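Local coordinates for protein proteolytically activated form of PPO4 Tyrosinase (Agaricus bisporus var. bisporus H97, PDB 4OUA) that catalyses the o-hydroxylation of monophenols and the oxidation of the resulting o-diphenols to reactive o-quinones, using a pair of copper ions, at the start of melanin synthesis, at residues Gln83-Thr88 and Val299-Gly304; Ile100-Ala105 and Ala122-Arg127; Ala136-Asp141 and Lys207-Ala212. One frame throughout, in Å; residues are numbered along the deposited sequence.

Overall arrangement
Three separate contacts are spread over this tyrosinase; all four segments of interactions 2 and 3 belong to its common central domain. Interactions 1 and 3 pack by apolar contacts without hydrogen bonds between their segments, interaction 2 by a glutamine hydrogen bond and small apolar groups. Their centres are 28 to 30 Å apart and none touches another. Interactions 1 and 2 share helix 86-109, the first at its start and the second further along. Interaction 2 closes over 17 residues and interaction 3, later in the chain, over 66; both fall within the span from residue 88 to residue 299 that interaction 1 bridges. Local helix pairing, loop-on-helix packing and long-range closure thus combine in one di-copper protein.

Interaction 1 of 3, residues Gln83-Thr88 and Val299-Gly304; sequences QVLFPT and VWVTQG
Val84 packs its isopropyl group against the backbone of the 299-304 segment, whereas Leu85 turns a methyl to Val301, and Thr88 one to both Val301 and Trp300. Both branches of Val84 straddle one carbonyl: CG2 lies 3.4 Å and CG1 3.5 Å from Thr302 O. The chi1 of -70° sets CG1 anti to the carbonyl carbon and leaves CG2 between the backbone N and C, a setting that puts both methyls over the Thr302 carbonyl and CG2 near Gly304 N. Val301 is equally forked, with a methyl for each partner: CG1 is 4.0 Å from Leu85 CD2, while CG2 is 3.7 Å from Thr88 CG2. That same Thr88 methyl approaches the Trp300 ring obliquely, 3.8 Å from CZ2. With chi1 at 57°, Thr88 sends CG2 across to the opposing segment and leaves OG1 to bond with the Ser338 hydroxyl; Ser338 also accepts the indole N-H of Trp300 through its carbonyl. No hydrogen bond links the segments. The contact sits at the start of helix 86-109, near the copper ligand His90, with Trp229 of helix 229-233 touching Val301 and Thr302, Leu289 of helix 277-295 against Trp300, and Gly304 pairing with Leu319 of strand 318-319.

Interaction 2 of 3, residues Ile100-Ala105 and Ala122-Arg127; sequences ILQEAA and AAEDLR
Gln102 reaches from helix 86-109 to the C-terminal end of helix 116-125, where its amide hydrogen-bonds to a backbone carbonyl. NE2 donates to Ala123 O at 3.0 Å, with an N-H...O angle of 155°. The acceptor lies close to the amide plane; the donor is tilted 20° from the carbonyl plane. An extended side chain, with CG anti to the backbone N (chi1 -176°), spans the gap and brings the amide to this carbonyl. Gln102 OE1 accepts from Thr9 N, which should fix the amide's rotation.

Within 122-127, Arg127, bent at chi2, turns its guanidinium back toward the residues that close helix 116-125. Its NH1 donates to Glu124 O at 2.8 Å and to Leu126 O at 2.9 Å, both partners lying near the guanidinium plane; NH1 sits above the plane of the Leu126 carbonyl and is tilted from that of Glu124. NE bonds to Asn348 O. One nitrogen thus holds carbonyls of both the last turn and the loop that follows.

In the apolar part, Ala105 CB meets Leu126 CD2 at 3.5 Å, and Ala123 CB rests 3.6 Å from Ala105 O. The small alanines let the backbones come close, 5.6 Å between Ala105 CA and Ala123 CA. Such close alanine packing, with a glutamine bonded to the neighbouring helix's last turn, joins two consecutive helices of the tyrosinase central domain, away from the copper site.

Interaction 3 of 3, residues Ala136-Asp141 and Lys207-Ala212; sequences ALVPPD and KLDLEA
With chi1 at -173°, Leu137 swings CG to the side opposite its own backbone nitrogen, and chi2 of 51° then carries CD2 onto the flank of helix 201-224. Leu208 comes to meet it from that helix, and the two leucine side chains cross at about a right angle, CG to CG 3.8 Å. Leu137 CD2 lies against the helix backbone as well as its side chains, coming within 3.5 Å of Ala212 N and 3.9 Å of Glu211 CB. Further back, Leu137 CB faces the methyl of Ala212 at 4.2 Å.

The next two residues of the loop add to the packing round Leu208. Val138 CG2 sits over Leu208 CB at 3.9 Å and beside the backbone N of Asp209. Pro139 CD meets Leu208 CD2 at 3.8 Å, so Leu208 is touched in turn by three consecutive loop residues. No hydrogen bond crosses between the segments.

Cutting Leu137 back to an alanine removes CG and both methyls, which would probably open a gap between the loop and helix 201-224 and leave Leu208 without the partner that crosses it. Ile253 of helix 246-258 also touches Leu137, while Phe256 of that helix touches Leu208; helix 246-258 carries the copper ligands His250 and His254. This is loop-on-helix hydrophobic packing within the tyrosinase central domain, against helix 246-258, one of the helices that hold the di-copper centre.

Interaction 1 of 3, residues Gln83-Thr88 and Val299-Gly304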
loop_
_atom_site.group_PDB
_atom_site.type_symbol
_atom_site.label_atom_id
_atom_site.label_comp_id
_atom_site.label_asym_id
_atom_site.label_seq_id
_atom_site.Cartn_x
_atom_site.Cartn_y
_atom_site.Cartn_z
ATOM N N GLN A 83 12.274 -5.112 10.562
ATOM C CA GLN A 83 11.852 -5.518 11.897
ATOM C C GLN A 83 10.570 -6.347 11.855
ATOM O O GLN A 83 9.874 -6.383 10.840
ATOM C CB GLN A 83 11.658 -4.290 12.788
ATOM C CG GLN A 83 10.944 -3.143 12.103
ATOM C CD GLN A 83 10.310 -2.187 13.090
ATOM O OE1 GLN A 83 9.621 -2.607 14.016
ATOM N NE2 GLN A 83 10.542 -0.894 12.898
ATOM N N VAL A 84 10.262 -7.003 12.971
ATOM C CA VAL A 84 9.145 -7.942 13.041
ATOM C C VAL A 84 7.781 -7.300 12.798
ATOM O O VAL A 84 6.808 -7.994 12.509
ATOM C CB VAL A 84 9.104 -8.652 14.411
ATOM C CG1 VAL A 84 10.264 -9.625 14.542
ATOM C CG2 VAL A 84 9.121 -7.632 15.539
ATOM N N LEU A 85 7.712 -5.977 12.910
ATOM C CA LEU A 85 6.435 -5.277 12.812
ATOM C C LEU A 85 6.097 -4.837 11.391
ATOM O O LEU A 85 5.058 -4.219 11.167
ATOM C CB LEU A 85 6.427 -4.056 13.734
ATOM C CG LEU A 85 6.478 -4.341 15.235
ATOM C CD1 LEU A 85 6.291 -3.058 16.020
ATOM C CD2 LEU A 85 5.427 -5.373 15.617
ATOM N N PHE A 86 6.971 -5.156 10.441
ATOM C CA PHE A 86 6.799 -4.704 9.061
ATOM C C PHE A 86 5.421 -5.038 8.490
ATOM O O PHE A 86 4.718 -4.150 8.009
ATOM C CB PHE A 86 7.881 -5.301 8.157
ATOM C CG PHE A 86 7.643 -5.059 6.693
ATOM C CD1 PHE A 86 7.949 -3.835 6.121
ATOM C CD2 PHE A 86 7.104 -6.051 5.892
ATOM C CE1 PHE A 86 7.724 -3.606 4.775
ATOM C CE2 PHE A 86 6.878 -5.828 4.545
ATOM C CZ PHE A 86 7.189 -4.603 3.987
ATOM N N PRO A 87 5.033 -6.321 8.538
ATOM C CA PRO A 87 3.741 -6.733 7.976
ATOM C C PRO A 87 2.545 -6.040 8.630
ATOM O O PRO A 87 1.664 -5.554 7.921
ATOM C CB PRO A 87 3.709 -8.241 8.247
ATOM C CG PRO A 87 5.144 -8.634 8.357
ATOM C CD PRO A 87 5.812 -7.473 9.024
ATOM N N THR A 88 2.515 -5.993 9.959
ATOM C CA THR A 88 1.358 -5.461 10.671
ATOM C C THR A 88 1.250 -3.943 10.565
ATOM O O THR A 88 0.151 -3.407 10.442
ATOM C CB THR A 88 1.381 -5.853 12.164
ATOM O OG1 THR A 88 2.601 -5.404 12.765
ATOM C CG2 THR A 88 1.268 -7.359 12.320
ATOM N N VAL A 299 0.482 -18.770 13.412
ATOM C CA VAL A 299 1.755 -18.058 13.396
ATOM C C VAL A 299 1.545 -16.557 13.233
ATOM O O VAL A 299 0.904 -16.113 12.279
ATOM C CB VAL A 299 2.671 -18.555 12.263
ATOM C CG1 VAL A 299 4.034 -17.884 12.357
ATOM C CG2 VAL A 299 2.813 -20.063 12.318
ATOM N N TRP A 300 2.087 -15.778 14.165
ATOM C CA TRP A 300 1.975 -14.324 14.100
ATOM C C TRP A 300 3.247 -13.649 14.618
ATOM O O TRP A 300 4.321 -14.250 14.618
ATOM C CB TRP A 300 0.752 -13.848 14.888
ATOM C CG TRP A 300 0.198 -12.534 14.411
ATOM C CD1 TRP A 300 -0.005 -11.410 15.157
ATOM C CD2 TRP A 300 -0.213 -12.209 13.075
ATOM N NE1 TRP A 300 -0.523 -10.407 14.373
ATOM C CE2 TRP A 300 -0.659 -10.870 13.091
ATOM C CE3 TRP A 300 -0.247 -12.918 11.870
ATOM C CZ2 TRP A 300 -1.134 -10.228 11.947
ATOM C CZ3 TRP A 300 -0.719 -12.278 10.736
ATOM C CH2 TRP A 300 -1.156 -10.947 10.783
ATOM N N VAL A 301 3.117 -12.402 15.058
ATOM C CA VAL A 301 4.263 -11.591 15.458
ATOM C C VAL A 301 5.054 -12.187 16.618
ATOM O O VAL A 301 4.483 -12.587 17.631
ATOM C CB VAL A 301 3.824 -10.167 15.861
ATOM C CG1 VAL A 301 5.038 -9.314 16.212
ATOM C CG2 VAL A 301 3.009 -9.524 14.747
ATOM N N THR A 302 6.372 -12.238 16.458
ATOM C CA THR A 302 7.267 -12.641 17.538
ATOM C C THR A 302 8.157 -11.465 17.929
ATOM O O THR A 302 8.219 -10.460 17.219
ATOM C CB THR A 302 8.147 -13.843 17.145
ATOM O OG1 THR A 302 9.096 -13.445 16.150
ATOM C CG2 THR A 302 7.290 -14.979 16.604
ATOM N N GLN A 303 8.844 -11.594 19.058
ATOM C CA GLN A 303 9.665 -10.508 19.581
ATOM C C GLN A 303 10.904 -10.249 18.725
ATOM O O GLN A 303 11.475 -11.169 18.140
ATOM C CB GLN A 303 10.078 -10.813 21.021
ATOM C CG GLN A 303 11.082 -9.834 21.595
ATOM C CD GLN A 303 11.315 -10.050 23.074
ATOM O OE1 GLN A 303 10.427 -10.507 23.792
ATOM N NE2 GLN A 303 12.517 -9.726 23.537
ATOM N N GLY A 304 11.312 -8.983 18.658
ATOM C CA GLY A 304 12.470 -8.583 17.881
ATOM C C GLY A 304 12.836 -7.129 18.120
ATOM O O GLY A 304 11.989 -6.330 18.522
#

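Interaction 2 of 3, residues Ile100-Ala105 and Ala122-Arg127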
loop_
_atom_site.group_PDB
_atom_site.type_symbol
_atom_site.label_atom_id
_atom_site.label_comp_id
_atom_site.label_asym_id
_atom_site.label_seq_id
_atom_site.Cartn_x
_atom_site.Cartn_y
_atom_site.Cartn_z
ATOM N N ILE A 100 -9.444 7.179 4.524
ATOM C CA ILE A 100 -9.462 8.563 4.070
ATOM C C ILE A 100 -9.854 8.664 2.602
ATOM O O ILE A 100 -10.574 9.581 2.205
ATOM C CB ILE A 100 -8.094 9.237 4.271
ATOM C CG1 ILE A 100 -7.774 9.352 5.762
ATOM C CG2 ILE A 100 -8.072 10.605 3.611
ATOM C CD1 ILE A 100 -8.808 10.131 6.548
ATOM N N LEU A 101 -9.381 7.712 1.803
ATOM C CA LEU A 101 -9.651 7.716 0.371
ATOM C C LEU A 101 -11.128 7.476 0.077
ATOM O O LEU A 101 -11.672 8.017 -0.886
ATOM C CB LEU A 101 -8.797 6.664 -0.336
ATOM C CG LEU A 101 -8.825 6.717 -1.865
ATOM C CD1 LEU A 101 -8.390 8.089 -2.357
ATOM C CD2 LEU A 101 -7.937 5.634 -2.446
ATOM N N GLN A 102 -11.776 6.661 0.906
ATOM C CA GLN A 102 -13.205 6.416 0.760
ATOM C C GLN A 102 -14.002 7.657 1.143
ATOM O O GLN A 102 -14.976 8.013 0.477
ATOM C CB GLN A 102 -13.654 5.231 1.616
ATOM C CG GLN A 102 -15.124 4.872 1.428
ATOM C CD GLN A 102 -15.674 4.012 2.549
ATOM O OE1 GLN A 102 -15.345 4.209 3.718
ATOM N NE2 GLN A 102 -16.522 3.053 2.196
ATOM N N GLU A 103 -13.581 8.306 2.225
ATOM C CA GLU A 103 -14.259 9.492 2.733
ATOM C C GLU A 103 -14.362 10.560 1.652
ATOM O O GLU A 103 -15.380 11.239 1.529
ATOM C CB GLU A 103 -13.528 10.044 3.958
ATOM C CG GLU A 103 -14.309 11.096 4.731
ATOM C CD GLU A 103 -13.633 11.482 6.035
ATOM O OE1 GLU A 103 -14.345 11.645 7.049
ATOM O OE2 GLU A 103 -12.391 11.623 6.049
ATOM N N ALA A 104 -13.302 10.696 0.863
ATOM C CA ALA A 104 -13.306 11.619 -0.261
ATOM C C ALA A 104 -14.254 11.121 -1.347
ATOM O O ALA A 104 -14.905 11.912 -2.029
ATOM C CB ALA A 104 -11.899 11.792 -0.815
ATOM N N ALA A 105 -14.329 9.800 -1.494
ATOM C CA ALA A 105 -15.163 9.184 -2.519
ATOM C C ALA A 105 -16.646 9.337 -2.199
ATOM O O ALA A 105 -17.489 9.290 -3.093
ATOM C CB ALA A 105 -14.805 7.715 -2.677
ATOM N N ALA A 122 -21.472 2.485 -4.353
ATOM C CA ALA A 122 -20.163 2.167 -4.910
ATOM C C ALA A 122 -19.052 2.714 -4.022
ATOM O O ALA A 122 -18.024 2.067 -3.826
ATOM C CB ALA A 122 -20.037 2.716 -6.324
ATOM N N ALA A 123 -19.267 3.912 -3.488
ATOM C CA ALA A 123 -18.313 4.523 -2.572
ATOM C C ALA A 123 -18.228 3.709 -1.289
ATOM O O ALA A 123 -17.156 3.563 -0.700
ATOM C CB ALA A 123 -18.708 5.961 -2.270
ATOM N N GLU A 124 -19.370 3.177 -0.866
ATOM C CA GLU A 124 -19.441 2.339 0.325
ATOM C C GLU A 124 -18.671 1.036 0.136
ATOM O O GLU A 124 -18.080 0.513 1.080
ATOM C CB GLU A 124 -20.897 2.039 0.677
ATOM C CG GLU A 124 -21.676 3.247 1.165
ATOM C CD GLU A 124 -21.227 3.710 2.537
ATOM O OE1 GLU A 124 -20.775 2.859 3.333
ATOM O OE2 GLU A 124 -21.325 4.925 2.818
ATOM N N ASP A 125 -18.679 0.517 -1.089
ATOM C CA ASP A 125 -17.992 -0.732 -1.399
ATOM C C ASP A 125 -16.549 -0.491 -1.826
ATOM O O ASP A 125 -15.774 -1.436 -1.970
ATOM C CB ASP A 125 -18.729 -1.496 -2.503
ATOM C CG ASP A 125 -20.151 -1.848 -2.122
ATOM O OD1 ASP A 125 -20.455 -1.881 -0.911
ATOM O OD2 ASP A 125 -20.967 -2.097 -3.037
ATOM N N LEU A 126 -16.195 0.774 -2.030
ATOM C CA LEU A 126 -14.872 1.121 -2.535
ATOM C C LEU A 126 -13.758 0.706 -1.576
ATOM O O LEU A 126 -13.787 1.032 -0.391
ATOM C CB LEU A 126 -14.780 2.622 -2.812
ATOM C CG LEU A 126 -13.442 3.084 -3.394
ATOM C CD1 LEU A 126 -13.140 2.338 -4.684
ATOM C CD2 LEU A 126 -13.443 4.584 -3.626
ATOM N N ARG A 127 -12.779 -0.017 -2.111
ATOM C CA ARG A 127 -11.622 -0.459 -1.342
ATOM C C ARG A 127 -10.358 -0.305 -2.180
ATOM O O ARG A 127 -10.429 -0.204 -3.403
ATOM C CB ARG A 127 -11.788 -1.914 -0.896
ATOM C CG ARG A 127 -12.999 -2.180 -0.017
ATOM C CD ARG A 127 -12.853 -1.530 1.347
ATOM N NE ARG A 127 -13.913 -1.946 2.262
ATOM C CZ ARG A 127 -15.118 -1.388 2.311
ATOM N NH1 ARG A 127 -15.422 -0.389 1.494
ATOM N NH2 ARG A 127 -16.023 -1.829 3.175
#

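Interaction 3 of 3, residues Ala136-Asp141 and Lys207-Ala212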
loop_
_atom_site.group_PDB
_atom_site.type_symbol
_atom_site.label_atom_id
_atom_site.label_comp_id
_atom_site.label_asym_id
_atom_site.label_seq_id
_atom_site.Cartn_x
_atom_site.Cartn_y
_atom_site.Cartn_z
ATOM N N ALA A 136 1.013 -10.766 -12.568
ATOM C CA ALA A 136 1.023 -9.814 -13.675
ATOM C C ALA A 136 1.847 -8.584 -13.316
ATOM O O ALA A 136 1.302 -7.559 -12.911
ATOM C CB ALA A 136 -0.394 -9.418 -14.051
ATOM N N LEU A 137 3.163 -8.699 -13.464
ATOM C CA LEU A 137 4.078 -7.633 -13.079
ATOM C C LEU A 137 3.815 -6.360 -13.877
ATOM O O LEU A 137 3.807 -5.264 -13.323
ATOM C CB LEU A 137 5.529 -8.084 -13.257
ATOM C CG LEU A 137 6.608 -7.133 -12.736
ATOM C CD1 LEU A 137 6.329 -6.731 -11.294
ATOM C CD2 LEU A 137 7.978 -7.780 -12.852
ATOM N N VAL A 138 3.593 -6.508 -15.179
ATOM C CA VAL A 138 3.260 -5.363 -16.016
ATOM C C VAL A 138 1.807 -4.964 -15.787
ATOM O O VAL A 138 0.891 -5.665 -16.216
ATOM C CB VAL A 138 3.486 -5.659 -17.510
ATOM C CG1 VAL A 138 3.192 -4.425 -18.341
ATOM C CG2 VAL A 138 4.909 -6.134 -17.746
ATOM N N PRO A 139 1.591 -3.829 -15.106
ATOM C CA PRO A 139 0.243 -3.380 -14.748
ATOM C C PRO A 139 -0.528 -2.858 -15.953
ATOM O O PRO A 139 0.052 -2.721 -17.031
ATOM C CB PRO A 139 0.508 -2.259 -13.745
ATOM C CG PRO A 139 1.819 -1.691 -14.189
ATOM C CD PRO A 139 2.623 -2.859 -14.697
ATOM N N PRO A 140 -1.827 -2.575 -15.774
ATOM C CA PRO A 140 -2.673 -2.004 -16.826
ATOM C C PRO A 140 -2.194 -0.619 -17.255
ATOM O O PRO A 140 -1.476 0.042 -16.507
ATOM C CB PRO A 140 -4.053 -1.926 -16.164
ATOM C CG PRO A 140 -4.001 -2.922 -15.051
ATOM C CD PRO A 140 -2.592 -2.871 -14.552
ATOM N N ASP A 141 -2.593 -0.187 -18.446
ATOM C CA ASP A 141 -2.144 1.094 -18.976
ATOM C C ASP A 141 -2.633 2.256 -18.119
ATOM O O ASP A 141 -1.976 3.293 -18.035
ATOM C CB ASP A 141 -2.615 1.270 -20.421
ATOM C CG ASP A 141 -2.087 0.185 -21.340
ATOM O OD1 ASP A 141 -1.126 -0.511 -20.951
ATOM O OD2 ASP A 141 -2.629 0.031 -22.455
ATOM N N LYS A 207 11.589 -3.298 -18.310
ATOM C CA LYS A 207 12.199 -3.871 -17.115
ATOM C C LYS A 207 11.259 -4.861 -16.434
ATOM O O LYS A 207 11.666 -5.959 -16.056
ATOM C CB LYS A 207 12.590 -2.763 -16.134
ATOM C CG LYS A 207 13.359 -3.253 -14.921
ATOM C CD LYS A 207 13.394 -2.198 -13.826
ATOM C CE LYS A 207 13.987 -0.892 -14.325
ATOM N NZ LYS A 207 14.016 0.144 -13.255
ATOM N N LEU A 208 10.000 -4.461 -16.284
ATOM C CA LEU A 208 8.993 -5.299 -15.643
ATOM C C LEU A 208 8.759 -6.587 -16.422
ATOM O O LEU A 208 8.648 -7.666 -15.836
ATOM C CB LEU A 208 7.678 -4.532 -15.495
ATOM C CG LEU A 208 7.506 -3.708 -14.216
ATOM C CD1 LEU A 208 8.817 -3.060 -13.793
ATOM C CD2 LEU A 208 6.410 -2.666 -14.391
ATOM N N ASP A 209 8.690 -6.468 -17.743
ATOM C CA ASP A 209 8.438 -7.617 -18.603
ATOM C C ASP A 209 9.515 -8.686 -18.425
ATOM O O ASP A 209 9.220 -9.882 -18.416
ATOM C CB ASP A 209 8.360 -7.177 -20.066
ATOM C CG ASP A 209 7.731 -8.228 -20.955
ATOM O OD1 ASP A 209 6.862 -8.977 -20.464
ATOM O OD2 ASP A 209 8.103 -8.305 -22.145
ATOM N N LEU A 210 10.760 -8.249 -18.265
ATOM C CA LEU A 210 11.886 -9.166 -18.098
ATOM C C LEU A 210 11.946 -9.755 -16.691
ATOM O O LEU A 210 12.305 -10.919 -16.513
ATOM C CB LEU A 210 13.205 -8.457 -18.417
ATOM C CG LEU A 210 13.474 -8.138 -19.888
ATOM C CD1 LEU A 210 14.825 -7.459 -20.046
ATOM C CD2 LEU A 210 13.404 -9.404 -20.728
ATOM N N GLU A 211 11.595 -8.949 -15.693
ATOM C CA GLU A 211 11.661 -9.382 -14.301
ATOM C C GLU A 211 10.423 -10.176 -13.883
ATOM O O GLU A 211 10.351 -10.680 -12.763
ATOM C CB GLU A 211 11.841 -8.176 -13.376
ATOM C CG GLU A 211 13.173 -7.456 -13.534
ATOM C CD GLU A 211 14.354 -8.281 -13.048
ATOM O OE1 GLU A 211 14.132 -9.358 -12.453
ATOM O OE2 GLU A 211 15.507 -7.852 -13.261
ATOM N N ALA A 212 9.460 -10.291 -14.795
ATOM C CA ALA A 212 8.191 -10.955 -14.506
ATOM C C ALA A 212 8.370 -12.392 -14.018
ATOM O O ALA A 212 7.872 -12.755 -12.953
ATOM C CB ALA A 212 7.300 -10.932 -15.739
#